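Local coordinates for protein carbohydrate kinase, FGGY (PDB 3H6E) that is a member of the FGGY family of carbohydrate kinases and probably transfers a phosphate group to a sugar substrate, at residues A[107-112]-A[120-125]. Residues are numbered along the deposited sequence; the frame is centred on the assembly and turned at random.
Sequences DYRSQR and SPALPD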
loop_
_atom_site.group_PDB
_atom_site.type_symbol
_atom_site.label_atom_id
_atom_site.label_comp_id
_atom_site.label_asym_id
_atom_site.label_seq_id
_atom_site.Cartn_x
_atom_site.Cartn_y
_atom_site.Cartn_z
ATOM N N ASP A 107 21.030 15.136 9.457
ATOM C CA ASP A 107 20.494 16.187 10.312
ATOM C C ASP A 107 19.043 15.888 10.658
ATOM O O ASP A 107 18.631 16.005 11.814
ATOM C CB ASP A 107 20.591 17.552 9.623
ATOM C CG ASP A 107 22.021 18.035 9.483
ATOM O OD1 ASP A 107 22.939 17.186 9.503
ATOM O OD2 ASP A 107 22.225 19.262 9.353
ATOM N N TYR A 108 18.268 15.507 9.648
ATOM C CA TYR A 108 16.872 15.160 9.860
ATOM C C TYR A 108 16.747 13.891 10.695
ATOM O O TYR A 108 15.999 13.850 11.669
ATOM C CB TYR A 108 16.143 14.988 8.529
ATOM C CG TYR A 108 14.714 14.533 8.703
ATOM C CD1 TYR A 108 13.771 15.369 9.289
ATOM C CD2 TYR A 108 14.308 13.268 8.290
ATOM C CE1 TYR A 108 12.460 14.961 9.458
ATOM C CE2 TYR A 108 12.999 12.852 8.452
ATOM C CZ TYR A 108 12.080 13.703 9.039
ATOM O OH TYR A 108 10.776 13.297 9.209
ATOM N N ARG A 109 17.495 12.863 10.311
ATOM C CA ARG A 109 17.428 11.567 10.981
ATOM C C ARG A 109 17.609 11.656 12.495
ATOM O O ARG A 109 17.025 10.868 13.239
ATOM C CB ARG A 109 18.472 10.610 10.401
ATOM C CG ARG A 109 18.066 9.972 9.099
ATOM C CD ARG A 109 16.958 8.970 9.305
ATOM N NE ARG A 109 16.405 8.513 8.035
ATOM C CZ ARG A 109 16.982 7.608 7.252
ATOM N NH1 ARG A 109 18.139 7.069 7.610
ATOM N NH2 ARG A 109 16.404 7.248 6.112
ATOM N N SER A 110 18.421 12.608 12.949
ATOM C CA SER A 110 18.792 12.676 14.364
ATOM C C SER A 110 17.803 13.485 15.195
ATOM O O SER A 110 17.996 13.669 16.395
ATOM C CB SER A 110 20.217 13.228 14.537
ATOM O OG SER A 110 20.357 14.507 13.936
ATOM N N GLN A 111 16.737 13.949 14.557
ATOM C CA GLN A 111 15.759 14.798 15.228
ATOM C C GLN A 111 14.332 14.228 15.129
ATOM O O GLN A 111 13.369 14.834 15.600
ATOM C CB GLN A 111 15.874 16.235 14.690
ATOM C CG GLN A 111 14.621 17.068 14.735
ATOM C CD GLN A 111 13.736 16.823 13.536
ATOM O OE1 GLN A 111 13.955 15.883 12.768
ATOM N NE2 GLN A 111 12.732 17.669 13.362
ATOM N N ARG A 112 14.215 13.038 14.544
ATOM C CA ARG A 112 12.930 12.347 14.423
ATOM C C ARG A 112 12.388 11.846 15.769
ATOM O O ARG A 112 13.142 11.654 16.728
ATOM C CB ARG A 112 13.055 11.172 13.448
ATOM C CG ARG A 112 13.220 11.579 11.988
ATOM C CD ARG A 112 13.640 10.394 11.122
ATOM N NE ARG A 112 12.521 9.530 10.739
ATOM C CZ ARG A 112 12.228 8.362 11.309
ATOM N NH1 ARG A 112 12.963 7.894 12.307
ATOM N NH2 ARG A 112 11.193 7.653 10.875
ATOM N N SER A 120 6.381 5.115 12.193
ATOM C CA SER A 120 7.039 5.473 10.945
ATOM C C SER A 120 8.532 5.179 11.048
ATOM O O SER A 120 9.240 5.821 11.818
ATOM C CB SER A 120 6.811 6.955 10.623
ATOM O OG SER A 120 7.361 7.303 9.360
ATOM N N PRO A 121 9.013 4.198 10.272
ATOM C CA PRO A 121 10.426 3.809 10.285
ATOM C C PRO A 121 11.252 4.740 9.408
ATOM O O PRO A 121 10.708 5.350 8.489
ATOM C CB PRO A 121 10.412 2.403 9.660
ATOM C CG PRO A 121 8.956 2.071 9.393
ATOM C CD PRO A 121 8.236 3.375 9.335
ATOM N N ALA A 122 12.548 4.843 9.688
ATOM C CA ALA A 122 13.447 5.622 8.844
ATOM C C ALA A 122 13.520 4.983 7.467
ATOM O O ALA A 122 13.895 3.821 7.333
ATOM C CB ALA A 122 14.832 5.705 9.464
ATOM N N LEU A 123 13.157 5.747 6.445
ATOM C CA LEU A 123 13.191 5.255 5.079
ATOM C C LEU A 123 14.041 6.174 4.207
ATOM O O LEU A 123 14.158 7.367 4.485
ATOM C CB LEU A 123 11.771 5.134 4.523
ATOM C CG LEU A 123 10.896 4.077 5.201
ATOM C CD1 LEU A 123 9.445 4.198 4.765
ATOM C CD2 LEU A 123 11.427 2.669 4.938
ATOM N N PRO A 124 14.648 5.610 3.155
ATOM C CA PRO A 124 15.531 6.334 2.233
ATOM C C PRO A 124 14.805 7.370 1.372
ATOM O O PRO A 124 13.591 7.298 1.180
ATOM C CB PRO A 124 16.091 5.221 1.335
ATOM C CG PRO A 124 15.878 3.957 2.096
ATOM C CD PRO A 124 14.612 4.169 2.863
ATOM N N ASP A 125 15.569 8.330 0.860
ATOM C CA ASP A 125 15.052 9.324 -0.070
ATOM C C ASP A 125 13.824 10.049 0.484
ATOM O O ASP A 125 13.860 10.595 1.590
ATOM C CB ASP A 125 14.751 8.660 -1.415
ATOM C CG ASP A 125 15.872 7.736 -1.867
ATOM O OD1 ASP A 125 15.633 6.518 -1.978
ATOM O OD2 ASP A 125 17.001 8.223 -2.092
HETATM O O HOH W 1 12.183 5.020 13.306
#
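Arg112 reaches across to the backbone of 120-125 and gives a hydrogen bond from NH2 to Ser120 O at 2.8 Å. The bond is bent, with 135° at the hydrogen. NH2 approaches from above the carbonyl plane, 53° out of it, rather than along a lone pair. Water 1 adds a second link: it accepts from Arg112 NH1 and gives a weak bond to Ser120 O. One face of the same guanidinium lies against Ala122 CA, offset toward the rim. The side chain is extended at chi2 and turns at chi3 (81°), which swings the guanidinium onto the loop.

Arg109 meets the next part of the loop. Ala122 CB sits over one face of its guanidinium, 3.5 Å from Arg109 NE. At the edge, Arg109 NH2 gives a weak hydrogen bond to Leu123 O at 2.8 Å. The same methyl also approaches Arg112, with Ala122 CB 4.0 Å from Arg112 NH1.

Behind this layer, Arg112 CG rests on one face of the Tyr108 ring, 3.7 Å above its plane. Asp176, outside both segments, backs the contact. Its OD1 forms a salt bridge with Arg112 NH2 and a hydrogen bond with Ser120 OG, while OD2 is hydrogen-bonded to Tyr108 OH. This carboxylate probably helps fix the position of the Arg112 guanidinium.

The contact lies at the surface; its centre is about 20 Å from the centre of the chain. It joins the end of helix 102-109 and the turn that follows to the loop between helices 115-118 and 129-139. Two arginine guanidinium groups bind backbone carbonyls of a neighbouring loop, within the N-terminal domain of an FGGY kinase, a family of the actin-like ATPase clan.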